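Local coordinates for protein sesquisabinene B synthase 2 (Santalum album, PDB 6A2D) that probably converts farnesyl diphosphate into the sesquiterpene sesquisabinene B, as a metal-dependent lyase of the plant terpene synthase family, at residues A[286-291]-A[530-535]; A[453-458]-A[502-507]; A[459-464]-A[475-480]. One frame throughout, in Å; residues are numbered along the deposited sequence.

Contact 1 (A[286-291]-A[530-535]); sequences YMYAIG and RGSHFF. With 6R2 ([bis(chloranyl)-[oxidanyl-[(2~{E},6~{E})-3,7,11-trimethyldodeca-2,6,10-trienoxy]phosphoryl]methyl]phosphonic acid), chain C.
Y288 and S532 join helices 281-292 and 521-535, two walls of the all-helical bundle that forms the active-site pocket of class I terpene synthases. Over segments 286-291 and 530-535 the axes come within 9.1 Å, at 128° to each other. The polar link is a single short hydrogen bond between Y288 OH and S532 OG at 2.6 Å, the serine oxygen lying at the ring edge, in its plane; the same OG also bonds to V528 O one turn back.

The aromatic contacts come next. The Y288 ring lies between the ligand and F535: the last isoprene unit of the farnesyl chain rests on one face, with CAL 3.6 Å from Y288 CG, while F535 CD2 sits over the opposite face, offset toward the rim. The two rings meet obliquely, planes at 37°. A chi1 of -136°, well off a staggered value, turns the tyrosine between them and carries its hydroxyl across to the serine. G531, with no side chain, lets the ring slide by, Y288 CE1 passing 3.7 Å from G531 C.

Apolar and backbone contacts complete the joint. M287 and F535 cross at about a right angle, and the methionine bends at its last torsion to bring CE beside the phenyl rim. F535 CE2 lies 3.6 Å from M287 O, a carbonyl oxygen that accepts its hydrogen bond from Y222 OH.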
loop_
_atom_site.group_PDB
_atom_site.type_symbol
_atom_site.label_atom_id
_atom_site.label_comp_id
_atom_site.label_asym_id
_atom_site.label_seq_id
_atom_site.Cartn_x
_atom_site.Cartn_y
_atom_site.Cartn_z
ATOM N N TYR A 286 10.427 9.271 8.620
ATOM C CA TYR A 286 9.710 8.426 9.611
ATOM C C TYR A 286 10.278 8.677 11.013
ATOM O O TYR A 286 9.493 8.902 11.956
ATOM C CB TYR A 286 9.751 6.948 9.255
ATOM C CG TYR A 286 8.962 6.117 10.224
ATOM C CD1 TYR A 286 7.597 6.172 10.250
ATOM C CD2 TYR A 286 9.603 5.410 11.229
ATOM C CE1 TYR A 286 6.865 5.460 11.189
ATOM C CE2 TYR A 286 8.886 4.704 12.181
ATOM C CZ TYR A 286 7.515 4.697 12.135
ATOM O OH TYR A 286 6.800 4.012 13.081
ATOM N N MET A 287 11.591 8.819 11.136
ATOM C CA MET A 287 12.215 9.098 12.451
ATOM C C MET A 287 11.732 10.454 12.998
ATOM O O MET A 287 11.583 10.564 14.198
ATOM C CB MET A 287 13.740 9.064 12.353
ATOM C CG MET A 287 14.244 7.614 12.203
ATOM S SD MET A 287 16.034 7.526 12.127
ATOM C CE MET A 287 16.476 8.137 13.747
ATOM N N TYR A 288 11.540 11.439 12.134
ATOM C CA TYR A 288 11.004 12.778 12.456
ATOM C C TYR A 288 9.547 12.630 12.869
ATOM O O TYR A 288 9.162 13.191 13.877
ATOM C CB TYR A 288 11.109 13.689 11.234
ATOM C CG TYR A 288 11.602 15.077 11.500
ATOM C CD1 TYR A 288 10.904 15.938 12.318
ATOM C CD2 TYR A 288 12.714 15.559 10.839
ATOM C CE1 TYR A 288 11.320 17.241 12.508
ATOM C CE2 TYR A 288 13.139 16.867 11.004
ATOM C CZ TYR A 288 12.445 17.711 11.848
ATOM O OH TYR A 288 12.854 19.024 12.016
ATOM N N ALA A 289 8.781 11.862 12.095
ATOM C CA ALA A 289 7.354 11.622 12.375
ATOM C C ALA A 289 7.200 11.087 13.817
ATOM O O ALA A 289 6.252 11.501 14.485
ATOM C CB ALA A 289 6.774 10.690 11.335
ATOM N N ILE A 290 8.042 10.134 14.244
ATOM C CA ILE A 290 8.000 9.536 15.615
ATOM C C ILE A 290 8.176 10.647 16.664
ATOM O O ILE A 290 7.590 10.544 17.753
ATOM C CB ILE A 290 9.030 8.404 15.760
ATOM C CG1 ILE A 290 8.512 7.148 15.048
ATOM C CG2 ILE A 290 9.339 8.148 17.230
ATOM C CD1 ILE A 290 9.526 6.036 14.992
ATOM N N GLY A 291 8.936 11.687 16.355
ATOM C CA GLY A 291 9.002 12.886 17.212
ATOM C C GLY A 291 7.714 13.698 17.194
ATOM O O GLY A 291 7.283 14.189 18.264
ATOM N N ARG A 530 10.038 20.237 18.647
ATOM C CA ARG A 530 10.911 19.316 19.429
ATOM C C ARG A 530 11.681 18.379 18.476
ATOM O O ARG A 530 12.908 18.183 18.686
ATOM C CB ARG A 530 10.009 18.563 20.393
ATOM C CG ARG A 530 9.435 19.455 21.489
ATOM C CD ARG A 530 8.338 18.770 22.287
ATOM N NE ARG A 530 8.035 19.524 23.507
ATOM C CZ ARG A 530 6.930 19.374 24.235
ATOM N NH1 ARG A 530 5.987 18.505 23.871
ATOM N NH2 ARG A 530 6.794 20.069 25.360
ATOM N N GLY A 531 11.010 17.831 17.454
ATOM C CA GLY A 531 11.686 17.052 16.414
ATOM C C GLY A 531 12.835 17.835 15.803
ATOM O O GLY A 531 13.948 17.293 15.664
ATOM N N SER A 532 12.597 19.084 15.449
ATOM C CA SER A 532 13.633 19.956 14.853
ATOM C C SER A 532 14.821 20.127 15.801
ATOM O O SER A 532 15.952 20.072 15.326
ATOM C CB SER A 532 13.038 21.275 14.440
ATOM O OG SER A 532 12.010 21.045 13.485
ATOM N N HIS A 533 14.591 20.478 17.046
ATOM C CA HIS A 533 15.683 20.657 18.040
ATOM C C HIS A 533 16.516 19.380 18.107
ATOM O O HIS A 533 17.727 19.471 18.084
ATOM C CB HIS A 533 15.149 20.939 19.446
ATOM C CG HIS A 533 14.682 22.335 19.652
ATOM N ND1 HIS A 533 15.499 23.410 19.473
ATOM C CD2 HIS A 533 13.481 22.813 20.012
ATOM C CE1 HIS A 533 14.857 24.502 19.788
ATOM N NE2 HIS A 533 13.589 24.169 20.083
ATOM N N PHE A 534 15.855 18.230 18.130
ATOM C CA PHE A 534 16.499 16.933 18.433
ATOM C C PHE A 534 17.352 16.536 17.239
ATOM O O PHE A 534 18.508 16.097 17.439
ATOM C CB PHE A 534 15.448 15.876 18.766
ATOM C CG PHE A 534 16.052 14.578 19.208
ATOM C CD1 PHE A 534 16.860 14.533 20.328
ATOM C CD2 PHE A 534 15.800 13.411 18.506
ATOM C CE1 PHE A 534 17.449 13.348 20.717
ATOM C CE2 PHE A 534 16.385 12.228 18.904
ATOM C CZ PHE A 534 17.184 12.199 20.024
ATOM N N PHE A 535 16.811 16.714 16.031
ATOM C CA PHE A 535 17.485 16.310 14.786
ATOM C C PHE A 535 18.433 17.383 14.235
ATOM O O PHE A 535 19.131 17.100 13.242
ATOM C CB PHE A 535 16.445 15.829 13.771
ATOM C CG PHE A 535 15.885 14.490 14.146
ATOM C CD1 PHE A 535 16.712 13.371 14.213
ATOM C CD2 PHE A 535 14.567 14.350 14.497
ATOM C CE1 PHE A 535 16.203 12.145 14.609
ATOM C CE2 PHE A 535 14.050 13.113 14.858
ATOM C CZ PHE A 535 14.871 12.012 14.901
HETATM O OAG 6R2 C . 15.927 25.095 2.750
HETATM P PAY 6R2 C . 16.775 23.837 2.365
HETATM O OAH 6R2 C . 18.377 24.207 2.506
HETATM O OAE 6R2 C . 16.470 23.178 1.016
HETATM C CAX 6R2 C . 16.473 22.560 3.607
HETATM CL CLJ 6R2 C . 14.787 22.123 3.391
HETATM CL CLK 6R2 C . 16.704 23.181 5.243
HETATM P PAZ 6R2 C . 17.535 21.056 3.354
HETATM O OAI 6R2 C . 18.875 21.364 4.187
HETATM O OAF 6R2 C . 17.705 20.789 1.871
HETATM O OAT 6R2 C . 16.719 19.811 4.027
HETATM C CAQ 6R2 C . 16.938 19.315 5.326
HETATM C CAN 6R2 C . 15.777 19.821 6.143
HETATM C CAW 6R2 C . 14.700 18.891 6.693
HETATM C CAD 6R2 C . 14.876 17.369 6.601
HETATM C CAS 6R2 C . 13.600 19.485 7.594
HETATM C CAP 6R2 C . 12.259 19.158 6.998
HETATM C CAM 6R2 C . 12.010 17.721 7.456
HETATM C CAV 6R2 C . 11.030 16.825 6.761
HETATM C CAC 6R2 C . 10.308 17.290 5.496
HETATM C CAR 6R2 C . 10.927 15.423 7.238
HETATM C CAO 6R2 C . 9.533 15.084 7.585
HETATM C CAL 6R2 C . 9.167 15.637 8.912
HETATM C CAU 6R2 C . 7.924 15.128 9.644
HETATM C CAB 6R2 C . 7.067 13.968 9.199
HETATM C CAA 6R2 C . 7.553 15.780 10.943
#

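Contact 2 (A[453-458]-A[502-507]); sequences CILCRI and MWWKRL. With 6R2 ([bis(chloranyl)-[oxidanyl-[(2~{E},6~{E})-3,7,11-trimethyldodeca-2,6,10-trienoxy]phosphoryl]methyl]phosphonic acid), chain C.
L455 and W503 mark where the two helices come closest, their CA atoms 6.8 Å apart. The segments run nearly antiparallel, at 151°, with axes 10.1 Å apart at closest approach; they belong to helices 447-462 and 489-510 of the metal-binding domain, and 502-507 packs on the side of 453-458 that R457 turns away from.

I454 lays both its branches over one face of the W503 indole. CG2, set anti to the backbone N, makes a CH-pi contact 3.9 Å from the centroid of the W503 five-membered ring, while CD1 reaches over the six-membered ring to 3.5 Å from W503 CZ2. M502 CE, from the indole's own helix, sits over the opposite face, toward the rim, so the indole lies between that methyl and the two of I454.

L455 reaches past the base of that indole, its CG 3.7 Å from W503 CB, and ends in a fork. CD2 approaches W504 CD1 at 3.9 Å; CD1 stands over the W504 face, 11° off the normal of the five-membered ring, and also meets L507 CD1 at 3.8 Å. The W504 N-H group is engaged outside these segments, with H533 NE2.

With no hydrogen bond across it, the joint rests on dispersion and shape, whereas the polar work of 453-458 falls to R457, which grips the phosphonate oxygen OAG through NH1 and NH2.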
loop_
_atom_site.group_PDB
_atom_site.type_symbol
_atom_site.label_atom_id
_atom_site.label_comp_id
_atom_site.label_asym_id
_atom_site.label_seq_id
_atom_site.Cartn_x
_atom_site.Cartn_y
_atom_site.Cartn_z
ATOM N N CYS A 453 6.133 26.791 12.668
ATOM C CA CYS A 453 6.816 26.745 11.350
ATOM C C CYS A 453 8.095 27.608 11.345
ATOM O O CYS A 453 9.097 27.149 10.828
ATOM C CB CYS A 453 5.830 27.065 10.228
ATOM S SG CYS A 453 4.346 26.028 10.233
ATOM N N ILE A 454 8.023 28.820 11.892
ATOM C CA ILE A 454 9.214 29.712 11.956
ATOM C C ILE A 454 10.276 29.006 12.811
ATOM O O ILE A 454 11.419 28.981 12.404
ATOM C CB ILE A 454 8.849 31.110 12.500
ATOM C CG1 ILE A 454 8.006 31.910 11.512
ATOM C CG2 ILE A 454 10.088 31.886 12.887
ATOM C CD1 ILE A 454 7.716 33.313 11.956
ATOM N N LEU A 455 9.845 28.437 13.933
ATOM C CA LEU A 455 10.773 27.708 14.846
ATOM C C LEU A 455 11.447 26.576 14.083
ATOM O O LEU A 455 12.718 26.481 14.112
ATOM C CB LEU A 455 9.981 27.192 16.042
ATOM C CG LEU A 455 9.873 28.164 17.200
ATOM C CD1 LEU A 455 8.850 27.677 18.194
ATOM C CD2 LEU A 455 11.226 28.370 17.851
ATOM N N CYS A 456 10.677 25.755 13.366
ATOM C CA CYS A 456 11.275 24.623 12.637
ATOM C C CYS A 456 12.355 25.103 11.639
ATOM O O CYS A 456 13.394 24.394 11.471
ATOM C CB CYS A 456 10.208 23.805 11.942
ATOM S SG CYS A 456 9.146 22.928 13.113
ATOM N N ARG A 457 12.103 26.218 10.933
ATOM C CA ARG A 457 13.029 26.815 9.956
ATOM C C ARG A 457 14.238 27.383 10.670
ATOM O O ARG A 457 15.350 27.037 10.300
ATOM C CB ARG A 457 12.343 27.914 9.140
ATOM C CG ARG A 457 13.294 28.790 8.345
ATOM C CD ARG A 457 14.269 27.992 7.514
ATOM N NE ARG A 457 13.648 27.292 6.399
ATOM C CZ ARG A 457 14.298 26.536 5.547
ATOM N NH1 ARG A 457 15.588 26.316 5.729
ATOM N NH2 ARG A 457 13.652 25.981 4.526
ATOM N N ILE A 458 14.043 28.155 11.708
ATOM C CA ILE A 458 15.199 28.813 12.375
ATOM C C ILE A 458 16.051 27.725 13.048
ATOM O O ILE A 458 17.277 27.804 13.005
ATOM C CB ILE A 458 14.681 29.865 13.356
ATOM C CG1 ILE A 458 14.314 31.146 12.605
ATOM C CG2 ILE A 458 15.675 30.138 14.450
ATOM C CD1 ILE A 458 13.579 32.102 13.496
ATOM N N MET A 502 12.072 33.471 22.014
ATOM C CA MET A 502 10.866 34.340 21.892
ATOM C C MET A 502 9.699 33.551 21.298
ATOM O O MET A 502 8.612 33.583 21.852
ATOM C CB MET A 502 11.157 35.566 21.029
ATOM C CG MET A 502 9.942 36.450 20.887
ATOM S SD MET A 502 8.963 36.017 19.445
ATOM C CE MET A 502 10.143 36.437 18.163
ATOM N N TRP A 503 9.895 32.821 20.210
ATOM C CA TRP A 503 8.761 32.087 19.573
ATOM C C TRP A 503 8.287 30.936 20.457
ATOM O O TRP A 503 7.055 30.733 20.582
ATOM C CB TRP A 503 9.129 31.613 18.174
ATOM C CG TRP A 503 9.152 32.690 17.141
ATOM C CD1 TRP A 503 10.207 33.160 16.426
ATOM C CD2 TRP A 503 7.986 33.343 16.616
ATOM N NE1 TRP A 503 9.785 34.125 15.544
ATOM C CE2 TRP A 503 8.438 34.292 15.684
ATOM C CE3 TRP A 503 6.639 33.341 16.988
ATOM C CZ2 TRP A 503 7.560 35.111 14.989
ATOM C CZ3 TRP A 503 5.771 34.164 16.296
ATOM C CH2 TRP A 503 6.229 35.025 15.316
ATOM N N TRP A 504 9.191 30.304 21.219
ATOM C CA TRP A 504 8.761 29.320 22.237
ATOM C C TRP A 504 7.854 29.974 23.267
ATOM O O TRP A 504 6.901 29.342 23.686
ATOM C CB TRP A 504 9.963 28.635 22.912
ATOM C CG TRP A 504 10.286 27.290 22.332
ATOM C CD1 TRP A 504 11.345 26.987 21.540
ATOM C CD2 TRP A 504 9.539 26.088 22.473
ATOM N NE1 TRP A 504 11.310 25.672 21.196
ATOM C CE2 TRP A 504 10.243 25.079 21.786
ATOM C CE3 TRP A 504 8.396 25.727 23.207
ATOM C CZ2 TRP A 504 9.818 23.760 21.750
ATOM C CZ3 TRP A 504 7.966 24.417 23.165
ATOM C CH2 TRP A 504 8.676 23.439 22.458
ATOM N N LYS A 505 8.216 31.140 23.767
ATOM C CA LYS A 505 7.334 31.864 24.728
ATOM C C LYS A 505 5.919 32.050 24.164
ATOM O O LYS A 505 4.942 31.894 24.930
ATOM C CB LYS A 505 7.981 33.203 25.082
ATOM C CG LYS A 505 9.201 33.065 25.992
ATOM C CD LYS A 505 9.976 34.335 26.114
ATOM C CE LYS A 505 11.398 34.110 26.563
ATOM N NZ LYS A 505 12.031 35.374 26.982
ATOM N N ARG A 506 5.788 32.362 22.875
ATOM C CA ARG A 506 4.441 32.578 22.245
ATOM C C ARG A 506 3.734 31.247 22.133
ATOM O O ARG A 506 2.520 31.131 22.498
ATOM C CB ARG A 506 4.665 33.299 20.913
ATOM C CG ARG A 506 5.430 34.578 21.122
ATOM C CD ARG A 506 5.313 35.646 20.061
ATOM N NE ARG A 506 4.103 36.388 20.236
ATOM C CZ ARG A 506 3.783 37.475 19.538
ATOM N NH1 ARG A 506 4.645 37.993 18.669
ATOM N NH2 ARG A 506 2.607 38.041 19.742
ATOM N N LEU A 507 4.479 30.215 21.739
ATOM C CA LEU A 507 3.932 28.837 21.704
ATOM C C LEU A 507 3.346 28.495 23.069
ATOM O O LEU A 507 2.199 27.978 23.134
ATOM C CB LEU A 507 5.060 27.864 21.361
ATOM C CG LEU A 507 5.131 27.260 19.976
ATOM C CD1 LEU A 507 5.977 25.987 20.035
ATOM C CD2 LEU A 507 3.770 26.990 19.366
HETATM O OAG 6R2 C . 15.927 25.095 2.750
HETATM P PAY 6R2 C . 16.775 23.837 2.365
HETATM O OAH 6R2 C . 18.377 24.207 2.506
HETATM O OAE 6R2 C . 16.470 23.178 1.016
HETATM C CAX 6R2 C . 16.473 22.560 3.607
HETATM CL CLJ 6R2 C . 14.787 22.123 3.391
HETATM CL CLK 6R2 C . 16.704 23.181 5.243
HETATM P PAZ 6R2 C . 17.535 21.056 3.354
HETATM O OAI 6R2 C . 18.875 21.364 4.187
HETATM O OAF 6R2 C . 17.705 20.789 1.871
HETATM O OAT 6R2 C . 16.719 19.811 4.027
HETATM C CAQ 6R2 C . 16.938 19.315 5.326
HETATM C CAN 6R2 C . 15.777 19.821 6.143
HETATM C CAW 6R2 C . 14.700 18.891 6.693
HETATM C CAD 6R2 C . 14.876 17.369 6.601
HETATM C CAS 6R2 C . 13.600 19.485 7.594
HETATM C CAP 6R2 C . 12.259 19.158 6.998
HETATM C CAM 6R2 C . 12.010 17.721 7.456
HETATM C CAV 6R2 C . 11.030 16.825 6.761
HETATM C CAC 6R2 C . 10.308 17.290 5.496
HETATM C CAR 6R2 C . 10.927 15.423 7.238
HETATM C CAO 6R2 C . 9.533 15.084 7.585
HETATM C CAL 6R2 C . 9.167 15.637 8.912
HETATM C CAU 6R2 C . 7.924 15.128 9.644
HETATM C CAB 6R2 C . 7.067 13.968 9.199
HETATM C CAA 6R2 C . 7.553 15.780 10.943
#

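Contact 3 (A[459-464]-A[475-480]); sequences INDLGT and LKSIQC. With 6R2 ([bis(chloranyl)-[oxidanyl-[(2~{E},6~{E})-3,7,11-trimethyldodeca-2,6,10-trienoxy]phosphoryl]methyl]phosphonic acid), chain C.
D461 OD2 receives two bonds from S477, one from the backbone N at 3.0 Å and nearly straight (164°), the other from OG at 2.8 Å. They arrive from opposite faces of the carboxylate: the N-H comes from above its plane, and the hydroxyl on the anti side, 23° out of it. Y409 OH bonds to the same oxygen, while OD1 forms a salt bridge with R457, so both oxygens are engaged. Replacing D461 by an alanine would probably leave the S477 N-H and hydroxyl without their shared acceptor and cost R457 its carboxylate partner, though not the phosphonate.

K476 runs past this carboxylate toward the ligand. Its chain, bent at chi2 (-83°), lays CD against D461 OD1 and ends with NZ donating to phosphonate oxygen OAH at 2.7 Å. NZ and OD1 are too far apart for a salt bridge; a water joins them, accepting from K476 NZ at 2.6 Å and donating to D461 OD1 and to N460 OD1. N460 OD1, the side-chain amide oxygen, also lies 3.1 Å from the ligand chlorine CLK.

Further out, T464 OG1 bonds back to D461 O, and a second water links that carbonyl to I478 N. The packing layer is slight: L462 CD2 touches I478 CD1 at 3.8 Å, the side chains crossing at about a right angle near helix 489-510.

N460, seen to bind magnesium in this protein, begins an N-D-L-x-T run that fits the first part of the NSE/DTE motif, the second metal-binding motif of class I terpene synthases.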
loop_
_atom_site.group_PDB
_atom_site.type_symbol
_atom_site.label_atom_id
_atom_site.label_comp_id
_atom_site.label_asym_id
_atom_site.label_seq_id
_atom_site.Cartn_x
_atom_site.Cartn_y
_atom_site.Cartn_z
ATOM N N ILE A 459 15.414 26.744 13.665
ATOM C CA ILE A 459 16.171 25.655 14.348
ATOM C C ILE A 459 17.018 24.905 13.321
ATOM O O ILE A 459 18.199 24.636 13.589
ATOM C CB ILE A 459 15.219 24.723 15.096
ATOM C CG1 ILE A 459 14.593 25.440 16.289
ATOM C CG2 ILE A 459 15.958 23.452 15.516
ATOM C CD1 ILE A 459 13.367 24.742 16.830
ATOM N N ASN A 460 16.445 24.551 12.177
ATOM C CA ASN A 460 17.189 23.890 11.079
ATOM C C ASN A 460 18.368 24.782 10.653
ATOM O O ASN A 460 19.484 24.245 10.514
ATOM C CB ASN A 460 16.268 23.611 9.907
ATOM C CG ASN A 460 16.809 22.593 8.939
ATOM O OD1 ASN A 460 17.750 22.872 8.187
ATOM N ND2 ASN A 460 16.143 21.450 8.890
ATOM N N ASP A 461 18.148 26.079 10.465
ATOM C CA ASP A 461 19.214 27.013 10.011
ATOM C C ASP A 461 20.358 27.103 11.037
ATOM O O ASP A 461 21.491 27.276 10.624
ATOM C CB ASP A 461 18.635 28.380 9.658
ATOM C CG ASP A 461 17.795 28.397 8.394
ATOM O OD1 ASP A 461 17.574 27.330 7.817
ATOM O OD2 ASP A 461 17.369 29.480 8.006
ATOM N N LEU A 462 20.049 26.989 12.320
ATOM C CA LEU A 462 21.065 27.092 13.398
ATOM C C LEU A 462 21.909 25.819 13.442
ATOM O O LEU A 462 23.006 25.874 13.968
ATOM C CB LEU A 462 20.327 27.310 14.719
ATOM C CG LEU A 462 19.944 28.750 15.041
ATOM C CD1 LEU A 462 19.079 28.798 16.283
ATOM C CD2 LEU A 462 21.178 29.612 15.221
ATOM N N GLY A 463 21.403 24.726 12.879
ATOM C CA GLY A 463 22.104 23.430 12.927
ATOM C C GLY A 463 23.227 23.300 11.915
ATOM O O GLY A 463 23.911 22.273 11.950
ATOM N N THR A 464 23.422 24.301 11.062
ATOM C CA THR A 464 24.456 24.263 10.000
ATOM C C THR A 464 25.814 24.683 10.557
ATOM O O THR A 464 25.860 25.696 11.262
ATOM C CB THR A 464 24.069 25.185 8.832
ATOM O OG1 THR A 464 24.060 26.542 9.274
ATOM C CG2 THR A 464 22.718 24.856 8.239
ATOM N N LEU A 475 21.045 32.849 1.784
ATOM C CA LEU A 475 19.638 32.416 2.002
ATOM C C LEU A 475 19.554 31.447 3.196
ATOM O O LEU A 475 18.829 30.414 3.094
ATOM C CB LEU A 475 19.090 31.776 0.715
ATOM C CG LEU A 475 19.202 32.612 -0.570
ATOM C CD1 LEU A 475 18.189 32.145 -1.618
ATOM C CD2 LEU A 475 19.019 34.102 -0.289
ATOM N N LYS A 476 20.199 31.773 4.321
ATOM C CA LYS A 476 19.839 31.157 5.621
ATOM C C LYS A 476 19.760 32.260 6.670
ATOM O O LYS A 476 20.329 33.309 6.431
ATOM C CB LYS A 476 20.823 30.039 5.973
ATOM C CG LYS A 476 20.910 28.913 4.950
ATOM C CD LYS A 476 19.838 27.847 5.072
ATOM C CE LYS A 476 20.080 26.677 4.136
ATOM N NZ LYS A 476 19.528 25.399 4.637
ATOM N N SER A 477 19.017 32.007 7.740
ATOM C CA SER A 477 18.694 32.942 8.835
ATOM C C SER A 477 19.944 33.752 9.250
ATOM O O SER A 477 19.838 34.963 9.391
ATOM C CB SER A 477 18.154 32.175 10.014
ATOM O OG SER A 477 16.897 31.579 9.729
ATOM N N ILE A 478 21.036 33.083 9.596
ATOM C CA ILE A 478 22.193 33.741 10.255
ATOM C C ILE A 478 22.779 34.744 9.245
ATOM O O ILE A 478 22.926 35.887 9.600
ATOM C CB ILE A 478 23.222 32.711 10.771
ATOM C CG1 ILE A 478 22.662 31.917 11.958
ATOM C CG2 ILE A 478 24.525 33.399 11.135
ATOM C CD1 ILE A 478 23.522 30.776 12.434
ATOM N N GLN A 479 23.008 34.329 8.006
ATOM C CA GLN A 479 23.638 35.183 6.968
ATOM C C GLN A 479 22.681 36.324 6.592
ATOM O O GLN A 479 23.170 37.452 6.361
ATOM C CB GLN A 479 24.049 34.350 5.756
ATOM C CG GLN A 479 24.869 35.137 4.734
ATOM C CD GLN A 479 26.207 35.632 5.243
ATOM O OE1 GLN A 479 26.462 36.833 5.302
ATOM N NE2 GLN A 479 27.081 34.713 5.611
ATOM N N CYS A 480 21.368 36.067 6.521
ATOM C CA CYS A 480 20.391 37.132 6.199
ATOM C C CYS A 480 20.499 38.219 7.272
ATOM O O CYS A 480 20.496 39.377 6.902
ATOM C CB CYS A 480 18.953 36.641 6.104
ATOM S SG CYS A 480 18.650 35.725 4.584
HETATM O OAG 6R2 C . 15.927 25.095 2.750
HETATM P PAY 6R2 C . 16.775 23.837 2.365
HETATM O OAH 6R2 C . 18.377 24.207 2.506
HETATM O OAE 6R2 C . 16.470 23.178 1.016
HETATM C CAX 6R2 C . 16.473 22.560 3.607
HETATM CL CLJ 6R2 C . 14.787 22.123 3.391
HETATM CL CLK 6R2 C . 16.704 23.181 5.243
HETATM P PAZ 6R2 C . 17.535 21.056 3.354
HETATM O OAI 6R2 C . 18.875 21.364 4.187
HETATM O OAF 6R2 C . 17.705 20.789 1.871
HETATM O OAT 6R2 C . 16.719 19.811 4.027
HETATM C CAQ 6R2 C . 16.938 19.315 5.326
HETATM C CAN 6R2 C . 15.777 19.821 6.143
HETATM C CAW 6R2 C . 14.700 18.891 6.693
HETATM C CAD 6R2 C . 14.876 17.369 6.601
HETATM C CAS 6R2 C . 13.600 19.485 7.594
HETATM C CAP 6R2 C . 12.259 19.158 6.998
HETATM C CAM 6R2 C . 12.010 17.721 7.456
HETATM C CAV 6R2 C . 11.030 16.825 6.761
HETATM C CAC 6R2 C . 10.308 17.290 5.496
HETATM C CAR 6R2 C . 10.927 15.423 7.238
HETATM C CAO 6R2 C . 9.533 15.084 7.585
HETATM C CAL 6R2 C . 9.167 15.637 8.912
HETATM C CAU 6R2 C . 7.924 15.128 9.644
HETATM C CAB 6R2 C . 7.067 13.968 9.199
HETATM C CAA 6R2 C . 7.553 15.780 10.943
HETATM O O HOH W 1 18.790 25.047 7.091
HETATM O O HOH W 2 21.613 30.170 9.296
#

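All three contacts have a residue on the same farnesyl diphosphate analogue, contact 2 through R457, which lies on the side of its helix turned from the joint. Contact 1 bounds the hydrocarbon tail; at the terminal phosphonate, R457 NH1 and K476 NZ of contact 3 stand 4.2 Å apart around the anion. Helix 447-462 supplies a segment to both contacts 2 and 3, whose centres are 14 Å apart; along the chain, contact 3 is nested within contact 2, and contact 2 within contact 1. Contacts 1 and 2 meet at H533 NE2 and W504 NE1, 2.9 Å apart. I459 of contact 3 packs on contact 1, CG2 being 3.4 Å from S532 O. The K476 side chain is about 6 Å from a bound magnesium ion, that of Y288 about 13 Å.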